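Glucose-inhibited division protein A-related protein, probable oxidoreductase (Thermus thermophilus, PDB 2CUL) binds flavin-adenine dinucleotide on a Rossmann fold and is probably an oxidoreductase related to the glucose-inhibited division protein GidA. Local coordinates at residues 7-12 / 117-122. Numbering follows the deposited sequence.
Sequences LIVGAG and VVLAVG. With FAD (flavin-adenine dinucleotide), chain B.
Strands 7-9 and 117-119 run parallel, their axes 4.7 Å apart and 17° from alignment, and Leu7 pairs with Val117, Ile8 with Val118 and Val9 with Leu119. Three backbone bonds fix this register: Val118 N to Leu7 O and Val9 N to Val118 O, both nearly straight, then Ala120 N to Val9 O at 2.9 Å, where the N-H...O angle drops to 151° as the chains leave the sheet. On one face Ile8 lies beside Val118, CG1 meeting CB at 4.1 Å, and its CG2 reaches Ala120 CB; helix 13-24 packs over Ile8 there. On the other, Leu119 lies beside Val9 and leans in, so that Leu119 CD2 meets Val9 CB at 4.1 Å. With CG1 anti to the backbone N (chi1 179°), Val9 directs that methyl forward, 3.9 Å from Val121 CG1 and equally close to FAD C2A, while Val121 CG1 approaches FAD N7A at 3.5 Å; both valines thus line the adenine site. Beyond the strands, Gly10 CA comes within 3.2 Å of the ribose oxygen FAD O4B and 3.6 Å of Ala120 O. A water sits between Ala120 O and FAD O1P, accepting weakly from Gly12 N. Gly10 and Gly12, with Gly15, match the GxGxxG pattern after the first strand, between 29-33 and 116-119, consistent with the dinucleotide-binding turn of a Rossmann fold, here set against the adenosine ribose and diphosphate of FAD.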
# COMPACT_ATOMS: atom_id res chain seq x y z
N LEU A 7 3.48 -11.14 -1.04
CA LEU A 7 4.19 -10.02 -1.65
C LEU A 7 3.24 -8.83 -1.57
O LEU A 7 2.12 -8.89 -2.09
CB LEU A 7 4.52 -10.31 -3.12
CG LEU A 7 5.07 -9.12 -3.92
CD1 LEU A 7 6.45 -8.73 -3.40
CD2 LEU A 7 5.15 -9.50 -5.40
N ILE A 8 3.68 -7.76 -0.92
CA ILE A 8 2.86 -6.57 -0.75
C ILE A 8 3.44 -5.41 -1.55
O ILE A 8 4.63 -5.10 -1.42
CB ILE A 8 2.81 -6.15 0.73
CG1 ILE A 8 2.27 -7.31 1.58
CG2 ILE A 8 1.92 -4.91 0.89
CD1 ILE A 8 2.44 -7.09 3.08
N VAL A 9 2.61 -4.79 -2.38
CA VAL A 9 3.02 -3.65 -3.19
C VAL A 9 2.54 -2.37 -2.52
O VAL A 9 1.35 -2.06 -2.52
CB VAL A 9 2.43 -3.74 -4.62
CG1 VAL A 9 2.86 -2.53 -5.45
CG2 VAL A 9 2.89 -5.02 -5.29
N GLY A 10 3.49 -1.63 -1.93
CA GLY A 10 3.15 -0.39 -1.25
C GLY A 10 3.45 -0.45 0.24
O GLY A 10 2.79 -1.17 0.98
N ALA A 11 4.46 0.30 0.67
CA ALA A 11 4.86 0.32 2.07
C ALA A 11 4.26 1.51 2.81
O ALA A 11 4.96 2.24 3.52
CB ALA A 11 6.38 0.36 2.18
N GLY A 12 2.96 1.71 2.62
CA GLY A 12 2.27 2.80 3.27
C GLY A 12 1.56 2.33 4.53
O GLY A 12 1.84 1.25 5.04
N VAL A 117 -0.49 -12.02 -3.65
CA VAL A 117 -0.06 -10.67 -3.99
C VAL A 117 -1.08 -9.66 -3.49
O VAL A 117 -2.27 -9.75 -3.79
CB VAL A 117 0.13 -10.52 -5.52
CG1 VAL A 117 0.55 -9.10 -5.86
CG2 VAL A 117 1.19 -11.51 -6.01
N VAL A 118 -0.59 -8.69 -2.73
CA VAL A 118 -1.43 -7.65 -2.14
C VAL A 118 -1.12 -6.27 -2.71
O VAL A 118 0.03 -5.85 -2.73
CB VAL A 118 -1.21 -7.56 -0.61
CG1 VAL A 118 -2.08 -6.46 -0.01
CG2 VAL A 118 -1.52 -8.90 0.05
N LEU A 119 -2.16 -5.58 -3.19
CA LEU A 119 -1.99 -4.24 -3.71
C LEU A 119 -2.43 -3.27 -2.61
O LEU A 119 -3.57 -3.31 -2.15
CB LEU A 119 -2.86 -4.03 -4.96
CG LEU A 119 -2.54 -4.92 -6.16
CD1 LEU A 119 -3.42 -4.54 -7.34
CD2 LEU A 119 -1.07 -4.77 -6.54
N ALA A 120 -1.49 -2.43 -2.16
CA ALA A 120 -1.76 -1.44 -1.12
C ALA A 120 -1.13 -0.15 -1.61
O ALA A 120 -0.34 0.49 -0.91
CB ALA A 120 -1.10 -1.88 0.20
N VAL A 121 -1.53 0.25 -2.82
CA VAL A 121 -0.98 1.42 -3.49
C VAL A 121 -1.57 2.80 -3.19
O VAL A 121 -1.24 3.77 -3.86
CB VAL A 121 -0.98 1.19 -5.02
CG1 VAL A 121 -0.09 -0.02 -5.36
CG2 VAL A 121 -2.40 0.96 -5.52
N GLY A 122 -2.42 2.88 -2.17
CA GLY A 122 -3.00 4.15 -1.77
C GLY A 122 -3.64 5.01 -2.85
O GLY A 122 -4.45 4.53 -3.65
PA FAD B . -0.11 5.14 1.26
O1A FAD B . -0.17 6.31 0.37
O2A FAD B . 0.19 5.33 2.70
O5B FAD B . 0.97 4.10 0.69
C5B FAD B . 0.93 3.72 -0.69
C4B FAD B . 2.34 3.23 -1.02
O4B FAD B . 2.26 2.53 -2.26
C3B FAD B . 3.37 4.35 -1.22
O3B FAD B . 4.55 4.13 -0.47
C2B FAD B . 3.59 4.35 -2.70
O2B FAD B . 4.81 4.90 -3.15
C1B FAD B . 3.39 2.87 -3.03
N9A FAD B . 3.08 2.58 -4.43
C8A FAD B . 2.01 3.05 -5.16
N7A FAD B . 2.02 2.60 -6.40
C5A FAD B . 3.14 1.80 -6.48
C6A FAD B . 3.69 1.04 -7.54
N6A FAD B . 3.16 0.96 -8.75
N1A FAD B . 4.86 0.34 -7.28
C2A FAD B . 5.43 0.39 -6.03
N3A FAD B . 4.95 1.11 -4.98
C4A FAD B . 3.81 1.79 -5.26
N1 FAD B . -5.57 10.39 6.53
C2 FAD B . -5.29 10.89 7.78
O2 FAD B . -5.49 10.23 8.78
N3 FAD B . -4.76 12.18 7.88
C4 FAD B . -4.51 13.01 6.81
O4 FAD B . -4.04 14.15 6.97
C4X FAD B . -4.80 12.49 5.52
N5 FAD B . -4.58 13.27 4.39
C5X FAD B . -4.87 12.77 3.13
C6 FAD B . -4.63 13.57 2.01
C7 FAD B . -4.90 13.12 0.70
C7M FAD B . -4.62 14.03 -0.46
C8 FAD B . -5.43 11.79 0.54
C8M FAD B . -5.73 11.22 -0.83
C9 FAD B . -5.67 10.97 1.67
C9A FAD B . -5.40 11.43 2.98
N10 FAD B . -5.64 10.63 4.16
C10 FAD B . -5.34 11.17 5.42
C1' FAD B . -6.21 9.23 4.07
C2' FAD B . -5.28 8.02 4.32
O2' FAD B . -5.03 7.90 5.69
C3' FAD B . -3.94 8.14 3.57
O3' FAD B . -4.14 8.26 2.16
C4' FAD B . -3.02 6.92 3.77
O4' FAD B . -1.70 7.19 3.32
C5' FAD B . -3.62 5.72 3.01
O5' FAD B . -2.81 4.55 3.23
P FAD B . -2.41 3.55 2.07
O1P FAD B . -1.63 2.50 2.74
O2P FAD B . -3.63 3.10 1.31
O3P FAD B . -1.52 4.39 1.08
O HOH W 1 0.37 0.89 1.74